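Local coordinates for protein FMN reductase (NADPH) (Bacillus subtilis, PDB 3N2S) that uses NADPH to drive flavin reduction as an FMN-containing homodimer and also reduces nitroaromatic compounds, quinones and azo dyes, at residues R85-Q88 against L89-K93; N103-M106 against F107-L111. All blocks are in the same frame, centred on the assembly; numbering follows the deposited sequence.

Contact 1: residues R85-Q88 against L89-K93; sequences RHQQ and LAEEK
Glu91 reaches back one turn of helix 84-92, so that its carboxylate lies beside the amide ends of both Gln87 and Gln88. Its CB rests 3.6 Å from Gln88 O, and its CG packs 3.5 Å from Gln87 O, the same carbonyl that receives Glu91 N in the i to i+4 backbone bond. With CG beside its own backbone N (chi1 -75°) and the chain extended beyond it, the carboxylate is carried back along the helix, one oxygen toward each glutamine. Glu91 OE2 comes to 3.6 Å from Gln87 NE2, the two side chains running alongside each other with amide and carboxylate planes turned 67° apart; the hydrogen bond of Gln87 NE2 is a weak one to Ser98 OG. Glu91 OE1 faces the other glutamine, 3.2 Å from Gln88 NE2, where the planes are again steeply inclined. Replacing Glu91 by alanine would remove the carboxylate, and the flank of both amides would probably lose its packing partner, leaving Gln87 with its weak bond to Ser98 and Gln88 with a water.

In Gln88 the bend at chi2 (-61°) turns NE2 toward the Glu92 side, where it donates to that water 2.8 Å away. The water also donates to Gln88 O and to Glu92 OE2. Gln88 O is thus shared, since Glu92 N binds it too, at 3.1 Å. Glu92 OE1 forms a salt bridge with Arg195 of the second subunit, while apolar Leu89 packs on Trp221 of that subunit.

Glutamine, long and neutral, suits both positions: it can lie beside a carboxylate without adding negative charge. Near the helix C terminus, Glu91 and Glu92 would be expected to meet the helix dipole unfavourably; for Glu92 the water and the intersubunit arginine are likely to offset part of that cost.

Contact 2: residues N103-M106 against F107-L111; sequences NTEM and FMVSL
Asn103 caps the start of helix 104-127, and its main-chain O receives Phe107 N to begin the backbone bonding. Its side chain, turned with chi1 at 63°, curls over the first turn so that OD1 accepts from Met106 N at 2.9 Å, a nearly straight bond (N-H...O 163°). Asparagine suits an N-cap because its short side chain can replace the missing carbonyl of a preceding turn.

Thr104 sends O to Met108 N, while its CG2 lies 4.2 Å from Met108 SE, an apolar touch between a methyl and the selenium of selenomethionine. Thr104 OG1 instead bonds to Asn247 OD1.

In Glu105 the chain bends at chi2 (61°), bringing OE2 to 3.6 Å from Val109 CG2. That methyl also packs 3.4 Å from Glu105 O, so the branched valine sets one methyl against both the carbonyl and the carboxylate of the residue four places earlier. The buried OE2 is compensated across the dimer interface by salt bridges to Arg234 and Arg139 of the second subunit, a pairing likely to favour the ionised carboxylate.

Met106 O takes Ser110 N at 3.0 Å, with Ser110 OG also close, at 3.1 Å. A small serine can fold its hydroxyl back against the helix backbone in this way.

This first part of helix 104-127 lies against the sheet: Phe107 packs on Leu156 of strand 155-164 and on the C-terminal Phe246, and Ser110 meets Ala81 of strand 75-82. From the second subunit, Leu158 touches Met108, and Leu237, at the start of helix 237-243, packs on Glu105.

How the contacts relate
From the N terminus, the chain leaves strand 75-82 and enters helix 84-92, where contact 1 takes in nearly the whole of this short helix. A connecting loop then leads to helix 104-127, whose opening turns hold contact 2. Each contact joins consecutive segments within one helix, so neither closes a long loop; they follow in series, without nesting or crossing. The centres of contact 1 and contact 2 are 18 Å apart, and the nearest atoms of contact 1 and contact 2 about 7 Å. Contact 1 lies on a peripheral helix that meets the second subunit along most of its length, whereas contact 2, also touching that subunit, is buried nearer the sheet, with the side chain of Val109 about 7 Å from a bound FMN.

Contact 1: residues R85-Q88 against L89-K93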
loop_
_atom_site.group_PDB
_atom_site.type_symbol
_atom_site.label_atom_id
_atom_site.label_comp_id
_atom_site.label_asym_id
_atom_site.label_seq_id
_atom_site.Cartn_x
_atom_site.Cartn_y
_atom_site.Cartn_z
ATOM N N ARG A 85 15.912 10.180 -2.329
ATOM C CA ARG A 85 15.891 11.230 -1.303
ATOM C C ARG A 85 16.891 10.871 -0.186
ATOM O O ARG A 85 17.704 11.711 0.210
ATOM C CB ARG A 85 14.465 11.329 -0.723
ATOM C CG ARG A 85 14.274 12.366 0.407
ATOM C CD ARG A 85 12.830 12.452 0.900
ATOM N NE ARG A 85 11.924 12.834 -0.191
ATOM C CZ ARG A 85 10.963 12.051 -0.681
ATOM N NH1 ARG A 85 10.728 10.859 -0.140
ATOM N NH2 ARG A 85 10.228 12.457 -1.706
ATOM N N HIS A 86 16.867 9.606 0.249
ATOM C CA HIS A 86 17.701 9.027 1.308
ATOM C C HIS A 86 19.158 8.917 0.842
ATOM O O HIS A 86 20.066 9.277 1.593
ATOM C CB HIS A 86 17.084 7.689 1.787
ATOM C CG HIS A 86 15.602 7.820 2.015
ATOM N ND1 HIS A 86 14.696 7.818 0.954
ATOM C CD2 HIS A 86 14.927 8.079 3.155
ATOM C CE1 HIS A 86 13.506 8.044 1.492
ATOM N NE2 HIS A 86 13.596 8.193 2.816
ATOM N N GLN A 87 19.375 8.487 -0.419
ATOM C CA GLN A 87 20.718 8.441 -1.011
ATOM C C GLN A 87 21.335 9.848 -0.996
ATOM O O GLN A 87 22.458 10.009 -0.532
ATOM C CB GLN A 87 20.657 7.936 -2.464
ATOM C CG GLN A 87 22.048 7.727 -3.075
ATOM C CD GLN A 87 22.055 7.649 -4.579
ATOM O OE1 GLN A 87 21.174 8.170 -5.283
ATOM N NE2 GLN A 87 23.093 7.019 -5.107
ATOM N N GLN A 88 20.595 10.859 -1.504
ATOM C CA GLN A 88 21.071 12.252 -1.585
ATOM C C GLN A 88 21.241 12.947 -0.226
ATOM O O GLN A 88 22.186 13.713 -0.036
ATOM C CB GLN A 88 20.184 13.081 -2.510
ATOM C CG GLN A 88 20.272 12.709 -4.001
ATOM C CD GLN A 88 21.621 12.855 -4.691
ATOM O OE1 GLN A 88 21.892 12.159 -5.682
ATOM N NE2 GLN A 88 22.459 13.798 -4.258
ATOM N N LEU A 89 20.331 12.652 0.714
ATOM C CA LEU A 89 20.330 13.139 2.098
ATOM C C LEU A 89 21.688 12.737 2.729
ATOM O O LEU A 89 22.372 13.579 3.310
ATOM C CB LEU A 89 19.121 12.458 2.805
ATOM C CG LEU A 89 18.957 12.409 4.295
ATOM C CD1 LEU A 89 17.523 12.109 4.614
ATOM C CD2 LEU A 89 19.797 11.294 4.915
ATOM N N ALA A 90 22.096 11.475 2.536
ATOM C CA ALA A 90 23.343 10.925 3.067
ATOM C C ALA A 90 24.571 11.551 2.391
ATOM O O ALA A 90 25.538 11.878 3.092
ATOM C CB ALA A 90 23.358 9.418 2.921
ATOM N N GLU A 91 24.511 11.782 1.055
ATOM C CA GLU A 91 25.604 12.425 0.303
ATOM C C GLU A 91 25.887 13.838 0.809
ATOM O O GLU A 91 27.040 14.271 0.799
ATOM C CB GLU A 91 25.336 12.427 -1.211
ATOM C CG GLU A 91 25.529 11.073 -1.874
ATOM C CD GLU A 91 25.112 11.001 -3.333
ATOM O OE1 GLU A 91 25.090 12.056 -4.007
ATOM O OE2 GLU A 91 24.837 9.879 -3.813
ATOM N N GLU A 92 24.844 14.545 1.273
ATOM C CA GLU A 92 24.946 15.885 1.853
ATOM C C GLU A 92 25.780 15.867 3.143
ATOM O O GLU A 92 26.413 16.866 3.479
ATOM C CB GLU A 92 23.548 16.447 2.160
ATOM C CG GLU A 92 22.867 17.102 0.971
ATOM C CD GLU A 92 23.713 18.106 0.209
ATOM O OE1 GLU A 92 24.251 19.040 0.847
ATOM O OE2 GLU A 92 23.864 17.941 -1.023
ATOM N N LYS A 93 25.775 14.723 3.851
ATOM C CA LYS A 93 26.504 14.498 5.099
ATOM C C LYS A 93 27.817 13.750 4.857
ATOM O O LYS A 93 28.455 13.289 5.803
ATOM C CB LYS A 93 25.600 13.767 6.120
ATOM C CG LYS A 93 24.257 14.453 6.413
ATOM C CD LYS A 93 24.398 15.749 7.217
ATOM C CE LYS A 93 23.100 16.513 7.330
ATOM N NZ LYS A 93 22.761 17.236 6.072
HETATM O O HOH W 1 22.822 15.407 -1.972
#

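Contact 2: residues N103-M106 against F107-L111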
loop_
_atom_site.group_PDB
_atom_site.type_symbol
_atom_site.label_atom_id
_atom_site.label_comp_id
_atom_site.label_asym_id
_atom_site.label_seq_id
_atom_site.Cartn_x
_atom_site.Cartn_y
_atom_site.Cartn_z
ATOM N N ASN A 103 18.141 -3.714 -0.705
ATOM C CA ASN A 103 17.684 -5.047 -0.348
ATOM C C ASN A 103 16.161 -5.207 -0.490
ATOM O O ASN A 103 15.467 -4.235 -0.802
ATOM C CB ASN A 103 18.187 -5.443 1.059
ATOM C CG ASN A 103 17.688 -4.597 2.211
ATOM O OD1 ASN A 103 16.766 -3.777 2.091
ATOM N ND2 ASN A 103 18.260 -4.831 3.382
ATOM N N THR A 104 15.656 -6.423 -0.238
ATOM C CA THR A 104 14.232 -6.747 -0.321
ATOM C C THR A 104 13.453 -5.980 0.741
ATOM O O THR A 104 12.375 -5.460 0.438
ATOM C CB THR A 104 14.026 -8.285 -0.275
ATOM O OG1 THR A 104 14.690 -8.855 -1.415
ATOM C CG2 THR A 104 12.524 -8.707 -0.237
ATOM N N GLU A 105 14.005 -5.886 1.966
ATOM C CA GLU A 105 13.370 -5.152 3.065
ATOM C C GLU A 105 13.037 -3.699 2.665
ATOM O O GLU A 105 11.895 -3.285 2.806
ATOM C CB GLU A 105 14.225 -5.191 4.362
ATOM C CG GLU A 105 13.685 -4.296 5.480
ATOM C CD GLU A 105 12.294 -4.551 6.060
ATOM O OE1 GLU A 105 11.647 -5.569 5.723
ATOM O OE2 GLU A 105 11.870 -3.743 6.914
HETATM N N MSE A 106 14.010 -2.960 2.118
HETATM C CA MSE A 106 13.793 -1.556 1.725
HETATM C C MSE A 106 12.830 -1.450 0.533
HETATM O O MSE A 106 12.123 -0.457 0.413
HETATM C CB MSE A 106 15.110 -0.824 1.404
HETATM C CG MSE A 106 15.964 -0.528 2.637
HETATM SE SE MSE A 106 14.939 0.292 4.087
HETATM C CE MSE A 106 15.403 -1.018 5.459
ATOM N N PHE A 107 12.799 -2.487 -0.332
ATOM C CA PHE A 107 11.876 -2.519 -1.472
ATOM C C PHE A 107 10.436 -2.674 -0.938
ATOM O O PHE A 107 9.529 -1.964 -1.364
ATOM C CB PHE A 107 12.260 -3.651 -2.424
ATOM C CG PHE A 107 11.344 -3.853 -3.611
ATOM C CD1 PHE A 107 11.201 -2.861 -4.577
ATOM C CD2 PHE A 107 10.717 -5.074 -3.822
ATOM C CE1 PHE A 107 10.431 -3.082 -5.722
ATOM C CE2 PHE A 107 9.933 -5.287 -4.955
ATOM C CZ PHE A 107 9.784 -4.283 -5.889
HETATM N N MSE A 108 10.258 -3.532 0.056
HETATM C CA MSE A 108 8.946 -3.710 0.690
HETATM C C MSE A 108 8.517 -2.425 1.414
HETATM O O MSE A 108 7.378 -1.969 1.259
HETATM C CB MSE A 108 8.988 -4.901 1.662
HETATM C CG MSE A 108 9.240 -6.211 0.963
HETATM SE SE MSE A 108 9.264 -7.713 2.217
HETATM C CE MSE A 108 7.442 -7.825 2.520
ATOM N N VAL A 109 9.458 -1.800 2.131
ATOM C CA VAL A 109 9.202 -0.560 2.868
ATOM C C VAL A 109 8.693 0.537 1.931
ATOM O O VAL A 109 7.649 1.160 2.208
ATOM C CB VAL A 109 10.448 -0.125 3.710
ATOM C CG1 VAL A 109 10.391 1.357 4.073
ATOM C CG2 VAL A 109 10.579 -0.995 4.975
ATOM N N SER A 110 9.410 0.760 0.829
ATOM C CA SER A 110 9.053 1.834 -0.108
ATOM C C SER A 110 7.738 1.581 -0.857
ATOM O O SER A 110 6.962 2.524 -1.016
ATOM C CB SER A 110 10.211 2.136 -1.066
ATOM O OG SER A 110 10.565 0.993 -1.827
ATOM N N LEU A 111 7.459 0.316 -1.255
ATOM C CA LEU A 111 6.204 -0.037 -1.925
ATOM C C LEU A 111 5.008 0.174 -0.996
ATOM O O LEU A 111 4.005 0.753 -1.412
ATOM C CB LEU A 111 6.229 -1.494 -2.414
ATOM C CG LEU A 111 6.536 -1.690 -3.908
ATOM C CD1 LEU A 111 7.948 -1.226 -4.236
ATOM C CD2 LEU A 111 6.381 -3.141 -4.291
#